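Local coordinates for protein NAD-dependent aldehyde dehydrogenase (Burkholderia multivorans, PDB 5UJU) that probably oxidises aldehydes to carboxylic acids with NAD+ as the electron acceptor, at residues Ser49-Gly54 and Ala133-Ala138; Phe37-Ser42 and Ala152-Gly157; Pro158-Arg163 and Pro217-Tyr222. One frame throughout, in Å; residues are numbered along the deposited sequence.

In the fold
After two N-terminal helices the chain passes through loop 37-42, then by way of helix 43-46 into helix 50-60. Contact 1 brings 49-54 onto the start of helix 134-145 and closes a largely helical loop. Contact 2 returns 152-157, at the end of helix 149-156, to 37-42, so its larger loop encloses contact 1; F135 touches both P41 and F153 where the two meet. Contact 3 opens next, in series, and pairs helix 158-175 with helix 217-230 of the coenzyme-binding fold, closing a 53-residue loop, about half strand, that includes 181-188 and 191-211. E39-H159 ties the N-terminal loop to helix 158-175; G156-T218 and S134-Q161 join the preceding helices to contact 3.

Contact 1: residues Ser49-Gly54 and Ala133-Ala138; sequences SGNADG and ASFEIA
F135 reaches from helix 134-145 to helix 50-60 and lays one face of its ring against the backbone of G50 and N51. N51 CA stands over this face, 3.8 Å from the ring centroid and 20° off the normal, as a CH-pi contact. The carbonyl carbon G50 C lies 3.5 Å above the plane of the F135 ring, nearer its rim, while N51 N is above the middle. With CG anti to the carbonyl carbon (chi1 -81°), F135 carries its ring to the main chain of helix 50-60. The side chain of N51 runs at about a right angle to that of F135, and N51 CB and CG meet F135 CE1.

Backbone packing closes the other end of the contact. G54 CA sits 3.7 Å from F135 CB, and G54 O lies 3.6 Å from E136 CA. G50 and G54 have the GxxxG spacing and bring two bare positions to the same side of helix 50-60, which allows F135 to come down on the main chain itself. The short helical segments approach to 7.9 Å between axes and cross at -53°, a close helix-helix pair. E136 and I137, with A133 just before the helix, touch helix 245-260, so that helix 134-145 bridges helix 50-60 and the coenzyme-binding fold.

No hydrogen bond joins the two segments, but just beyond them polar groups do link the same parts of the fold. N51 ND2 bonds to the hydroxyl of Y139 on helix 134-145. E136 OE2 bonds to H61, directly after helix 50-60, and forms a salt bridge with R252.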
# COMPACT_ATOMS: atom_id res chain seq x y z
N SER A 49 20.49 39.67 4.10
CA SER A 49 20.36 39.75 2.65
C SER A 49 19.69 38.52 2.06
O SER A 49 19.83 38.26 0.86
CB SER A 49 21.73 39.98 2.01
OG SER A 49 22.53 38.82 2.11
N GLY A 50 18.97 37.75 2.88
CA GLY A 50 18.32 36.55 2.38
C GLY A 50 17.38 36.81 1.22
O GLY A 50 17.44 36.14 0.19
N ASN A 51 16.50 37.80 1.37
CA ASN A 51 15.55 38.12 0.30
C ASN A 51 16.28 38.60 -0.95
O ASN A 51 16.07 38.07 -2.05
CB ASN A 51 14.55 39.17 0.80
CG ASN A 51 13.28 39.23 -0.03
OD1 ASN A 51 12.18 39.42 0.51
ND2 ASN A 51 13.42 39.16 -1.34
N ALA A 52 17.18 39.57 -0.79
CA ALA A 52 17.90 40.14 -1.93
C ALA A 52 18.70 39.07 -2.66
O ALA A 52 18.70 39.02 -3.89
CB ALA A 52 18.80 41.28 -1.46
N ASP A 53 19.42 38.23 -1.91
CA ASP A 53 20.19 37.15 -2.54
C ASP A 53 19.27 36.16 -3.25
O ASP A 53 19.59 35.67 -4.33
CB ASP A 53 21.03 36.41 -1.51
CG ASP A 53 22.07 37.30 -0.86
OD1 ASP A 53 22.34 38.41 -1.39
OD2 ASP A 53 22.62 36.89 0.18
N GLY A 54 18.13 35.85 -2.63
CA GLY A 54 17.19 34.96 -3.28
C GLY A 54 16.68 35.54 -4.58
O GLY A 54 16.61 34.84 -5.60
N ALA A 133 17.70 27.73 0.32
CA ALA A 133 17.32 28.32 -0.96
C ALA A 133 15.87 28.80 -0.98
O ALA A 133 15.32 29.02 -2.06
CB ALA A 133 17.55 27.31 -2.09
N SER A 134 15.26 28.98 0.20
CA SER A 134 13.82 29.23 0.25
C SER A 134 13.43 30.50 -0.48
O SER A 134 12.37 30.57 -1.11
CB SER A 134 13.33 29.30 1.70
OG SER A 134 13.27 28.01 2.27
N PHE A 135 14.27 31.54 -0.40
CA PHE A 135 13.94 32.79 -1.08
C PHE A 135 14.01 32.62 -2.59
O PHE A 135 13.12 33.09 -3.31
CB PHE A 135 14.85 33.91 -0.60
CG PHE A 135 14.41 34.51 0.71
CD1 PHE A 135 13.34 35.40 0.75
CD2 PHE A 135 15.08 34.21 1.88
CE1 PHE A 135 12.93 35.95 1.95
CE2 PHE A 135 14.69 34.77 3.08
CZ PHE A 135 13.61 35.63 3.12
N GLU A 136 15.07 31.98 -3.10
CA GLU A 136 15.16 31.71 -4.53
C GLU A 136 13.97 30.88 -5.01
O GLU A 136 13.39 31.15 -6.06
CB GLU A 136 16.47 30.99 -4.85
CG GLU A 136 16.55 30.48 -6.27
CD GLU A 136 17.79 29.61 -6.52
OE1 GLU A 136 18.51 29.31 -5.56
OE2 GLU A 136 18.03 29.26 -7.69
N ILE A 137 13.62 29.85 -4.24
CA ILE A 137 12.47 29.01 -4.58
C ILE A 137 11.16 29.80 -4.47
O ILE A 137 10.26 29.65 -5.31
CB ILE A 137 12.47 27.76 -3.67
CG1 ILE A 137 13.68 26.87 -4.02
CG2 ILE A 137 11.17 26.97 -3.80
CD1 ILE A 137 13.90 25.72 -3.05
N ALA A 138 11.04 30.68 -3.48
CA ALA A 138 9.81 31.46 -3.35
C ALA A 138 9.54 32.29 -4.60
O ALA A 138 8.42 32.29 -5.13
CB ALA A 138 9.88 32.36 -2.12

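Contact 2: residues Phe37-Ser42 and Ala152-Gly157; sequences FAEMPS and AFQAGG
E39 and Q154 bring their backbones to 5.6 Å between CA atoms, where the irregular segment 37-42 passes the last turn of helix 149-156. Just beyond, the chain bends at P41, the centre of an inverse gamma turn closed by a weak bond from S42 N to M40 O. Next to this bend, P41 CB stands 3.7 Å from the centroid of the F153 ring, almost on its normal, in a CH-pi contact over the face. F153 CG is anti to the backbone N (chi1 -179°), which carries the ring out from the helix and under the proline. E39 O meets the same ring at its edge, in plane, 3.4 Å from F153 CE2.

That carbonyl oxygen also takes a weak hydrogen bond from Q154 NE2, at 3.4 Å and with an N-H...O angle of 132°. M40 folds back beside the glutamine, its SD 3.7 Å from Q154 NE2. The carboxylate of E39 lies nearly parallel to the amide of Q154 but bonds elsewhere: OE1 to H159, and OE2 in a salt bridge to K186 of the second subunit, a link across the dimer. F153 itself is wedged between helices, against S134 and A138 of helix 134-145 and P158 of helix 158-175.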
# COMPACT_ATOMS: atom_id res chain seq x y z
N PHE A 37 11.52 24.04 10.05
CA PHE A 37 11.81 25.05 9.04
C PHE A 37 10.98 26.29 9.35
O PHE A 37 9.75 26.23 9.37
CB PHE A 37 11.53 24.50 7.64
CG PHE A 37 12.30 23.22 7.32
CD1 PHE A 37 13.68 23.21 7.27
CD2 PHE A 37 11.62 22.03 7.05
CE1 PHE A 37 14.39 22.03 6.97
CE2 PHE A 37 12.31 20.85 6.74
CZ PHE A 37 13.70 20.85 6.70
N ALA A 38 11.66 27.40 9.62
CA ALA A 38 10.99 28.63 10.01
C ALA A 38 10.13 29.15 8.87
O ALA A 38 10.64 29.46 7.79
CB ALA A 38 12.01 29.68 10.44
N GLU A 39 8.82 29.25 9.11
CA GLU A 39 7.91 29.68 8.06
C GLU A 39 7.95 31.19 7.84
O GLU A 39 7.52 31.65 6.78
CB GLU A 39 6.48 29.23 8.38
CG GLU A 39 5.91 29.91 9.60
CD GLU A 39 4.44 29.58 9.80
OE1 GLU A 39 3.93 28.66 9.12
OE2 GLU A 39 3.80 30.27 10.60
N MET A 40 8.44 31.97 8.81
CA MET A 40 8.48 33.39 8.48
C MET A 40 9.78 33.74 7.76
O MET A 40 10.86 33.27 8.16
CB MET A 40 8.35 34.25 9.73
CG MET A 40 7.02 34.07 10.45
SD MET A 40 5.60 34.40 9.40
CE MET A 40 5.83 36.14 9.00
N PRO A 41 9.71 34.55 6.69
CA PRO A 41 10.91 34.98 5.94
C PRO A 41 11.69 36.06 6.68
O PRO A 41 11.94 37.16 6.16
CB PRO A 41 10.31 35.48 4.62
CG PRO A 41 8.97 36.03 5.01
CD PRO A 41 8.47 35.13 6.12
N SER A 42 12.11 35.74 7.91
CA SER A 42 12.70 36.69 8.85
C SER A 42 14.20 36.85 8.60
O SER A 42 14.89 35.86 8.34
CB SER A 42 12.48 36.21 10.28
OG SER A 42 13.37 35.14 10.58
N ALA A 152 3.94 32.13 -1.55
CA ALA A 152 4.93 31.44 -2.36
C ALA A 152 6.10 30.99 -1.50
O ALA A 152 6.57 29.85 -1.62
CB ALA A 152 5.40 32.35 -3.50
N PHE A 153 6.54 31.84 -0.57
CA PHE A 153 7.61 31.46 0.35
C PHE A 153 7.18 30.32 1.27
O PHE A 153 7.85 29.28 1.34
CB PHE A 153 8.03 32.69 1.17
CG PHE A 153 9.14 32.41 2.14
CD1 PHE A 153 10.48 32.52 1.73
CD2 PHE A 153 8.87 32.04 3.44
CE1 PHE A 153 11.51 32.26 2.61
CE2 PHE A 153 9.91 31.78 4.33
CZ PHE A 153 11.23 31.88 3.92
N GLN A 154 6.07 30.49 1.98
CA GLN A 154 5.65 29.47 2.95
C GLN A 154 5.26 28.18 2.25
O GLN A 154 5.82 27.11 2.54
CB GLN A 154 4.50 29.99 3.79
CG GLN A 154 4.83 31.22 4.58
CD GLN A 154 3.82 31.47 5.68
OE1 GLN A 154 2.71 30.93 5.65
NE2 GLN A 154 4.21 32.27 6.67
N ALA A 155 4.31 28.25 1.32
CA ALA A 155 3.85 27.04 0.66
C ALA A 155 4.91 26.44 -0.26
O ALA A 155 4.98 25.22 -0.41
CB ALA A 155 2.56 27.33 -0.13
N GLY A 156 5.74 27.27 -0.89
CA GLY A 156 6.75 26.73 -1.77
C GLY A 156 8.01 26.29 -1.06
O GLY A 156 8.69 25.38 -1.52
N GLY A 157 8.31 26.91 0.08
CA GLY A 157 9.54 26.63 0.81
C GLY A 157 9.28 25.84 2.08
O GLY A 157 8.97 24.65 2.03

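Contact 3: residues Pro158-Arg163 and Pro217-Tyr222; sequences PHAQDR and PTWNGY
R163 crosses the indole of W219 obliquely, with its CG over one face, off-centre, as a CH-pi contact. Their helices, 158-175 and 217-230, run nearly parallel, 2° apart over these segments. Helix 217-230 is the connection of a beta-alpha-beta crossover, between strand 191-211 and the parallel strand 234-238, in the Rossmann-like coenzyme-binding fold of aldehyde dehydrogenases; helix 158-175 packs along it.

R163 CG stands 3.6 Å above the indole plane, offset toward the rim on the pyrrole side. A bend at chi2 (-69°) then turns the chain along the ring system, bringing R163 NE to 3.6 Å from W219 CZ2. The guanidinium is steeply tilted, its plane 74° from that of the indole. Its terminal nitrogens bond onward, NH1 in a salt bridge to E166 and NH2 to the backbone oxygen of D530. One water accepts from both partners, 3.1 Å from R163 NE and 3.2 Å from W219 NE1, and so bridges the two N-H groups.

A160 CB touches both W219 and Y222. It presses on the opposite helix 3.6 Å from W219 CA, and also meets T218 OG1. The tyrosine ring presents its edge to helix 158-175: A160 O lies near its plane, 3.6 Å from Y222 CD2. T218 CB covers part of one face of that ring, while T218 OG1 bonds to the carbonyl of G156.

Q161 holds N131 ND2 through its OE1 and turns its NE2 toward the tyrosine. At the end of the ring, Y222 OH bonds to T250 and to a second water 3.0 Å away, which accepts from Q161 NE2 at 2.8 Å.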
# COMPACT_ATOMS: atom_id res chain seq x y z
N PRO A 158 9.38 26.50 3.23
CA PRO A 158 9.26 25.79 4.53
C PRO A 158 8.11 24.80 4.66
O PRO A 158 8.34 23.68 5.15
CB PRO A 158 9.11 26.95 5.52
CG PRO A 158 9.92 28.04 4.91
CD PRO A 158 9.81 27.89 3.41
N HIS A 159 6.88 25.15 4.26
CA HIS A 159 5.77 24.21 4.43
C HIS A 159 5.94 22.99 3.53
O HIS A 159 5.63 21.86 3.94
CB HIS A 159 4.43 24.89 4.17
CG HIS A 159 4.03 25.86 5.24
ND1 HIS A 159 2.83 26.55 5.20
CD2 HIS A 159 4.65 26.26 6.37
CE1 HIS A 159 2.75 27.34 6.26
NE2 HIS A 159 3.84 27.18 6.98
N ALA A 160 6.43 23.19 2.30
CA ALA A 160 6.71 22.06 1.43
C ALA A 160 7.84 21.22 1.99
O ALA A 160 7.79 19.98 1.96
CB ALA A 160 7.07 22.53 0.01
N GLN A 161 8.87 21.89 2.52
CA GLN A 161 9.97 21.18 3.17
C GLN A 161 9.49 20.41 4.39
O GLN A 161 9.93 19.28 4.63
CB GLN A 161 11.07 22.19 3.52
CG GLN A 161 11.68 22.85 2.27
CD GLN A 161 12.13 24.27 2.50
OE1 GLN A 161 12.20 24.73 3.64
NE2 GLN A 161 12.44 24.97 1.42
N ASP A 162 8.55 20.98 5.15
CA ASP A 162 7.88 20.23 6.22
C ASP A 162 7.28 18.93 5.70
O ASP A 162 7.46 17.86 6.29
CB ASP A 162 6.78 21.08 6.87
CG ASP A 162 7.31 22.16 7.78
OD1 ASP A 162 8.46 22.05 8.26
OD2 ASP A 162 6.56 23.14 8.03
N ARG A 163 6.52 19.01 4.61
CA ARG A 163 5.83 17.83 4.08
C ARG A 163 6.83 16.82 3.51
O ARG A 163 6.60 15.61 3.58
CB ARG A 163 4.81 18.24 3.00
CG ARG A 163 3.53 18.92 3.55
CD ARG A 163 2.66 17.93 4.33
NE ARG A 163 1.45 18.55 4.88
CZ ARG A 163 0.50 17.90 5.56
NH1 ARG A 163 0.62 16.60 5.82
NH2 ARG A 163 -0.57 18.56 6.01
N PRO A 217 3.74 23.25 -6.98
CA PRO A 217 4.74 22.31 -7.53
C PRO A 217 5.59 21.64 -6.46
O PRO A 217 5.80 20.42 -6.51
CB PRO A 217 5.58 23.19 -8.47
CG PRO A 217 5.41 24.59 -7.95
CD PRO A 217 3.98 24.64 -7.41
N THR A 218 6.08 22.40 -5.47
CA THR A 218 6.88 21.77 -4.43
C THR A 218 6.01 21.16 -3.33
O THR A 218 6.30 20.06 -2.85
CB THR A 218 7.87 22.79 -3.84
OG1 THR A 218 7.16 23.93 -3.33
CG2 THR A 218 8.87 23.24 -4.90
N TRP A 219 4.95 21.84 -2.90
CA TRP A 219 4.15 21.34 -1.79
C TRP A 219 3.51 20.01 -2.14
O TRP A 219 3.51 19.07 -1.33
CB TRP A 219 3.08 22.35 -1.40
CG TRP A 219 2.47 22.09 -0.04
CD1 TRP A 219 2.84 22.65 1.15
CD2 TRP A 219 1.36 21.22 0.26
NE1 TRP A 219 2.03 22.18 2.17
CE2 TRP A 219 1.12 21.30 1.65
CE3 TRP A 219 0.55 20.38 -0.52
CZ2 TRP A 219 0.11 20.58 2.28
CZ3 TRP A 219 -0.46 19.65 0.12
CH2 TRP A 219 -0.66 19.76 1.50
N ASN A 220 2.94 19.91 -3.35
CA ASN A 220 2.40 18.64 -3.81
C ASN A 220 3.47 17.70 -4.35
O ASN A 220 3.31 16.48 -4.26
CB ASN A 220 1.32 18.85 -4.87
CG ASN A 220 0.01 19.36 -4.29
OD1 ASN A 220 -0.50 20.40 -4.68
ND2 ASN A 220 -0.54 18.60 -3.35
N GLY A 221 4.55 18.23 -4.92
CA GLY A 221 5.55 17.36 -5.52
C GLY A 221 6.52 16.74 -4.53
O GLY A 221 6.94 15.59 -4.71
N TYR A 222 6.89 17.48 -3.48
CA TYR A 222 7.91 16.99 -2.56
C TYR A 222 7.55 15.68 -1.86
O TYR A 222 8.46 14.85 -1.69
CB TYR A 222 8.23 18.04 -1.49
CG TYR A 222 9.17 19.12 -1.96
CD1 TYR A 222 9.53 19.22 -3.29
CD2 TYR A 222 9.68 20.04 -1.06
CE1 TYR A 222 10.39 20.24 -3.72
CE2 TYR A 222 10.52 21.04 -1.47
CZ TYR A 222 10.88 21.13 -2.79
OH TYR A 222 11.73 22.14 -3.18
O HOH W 1 11.35 24.28 -1.07
O HOH W 2 1.71 21.61 5.28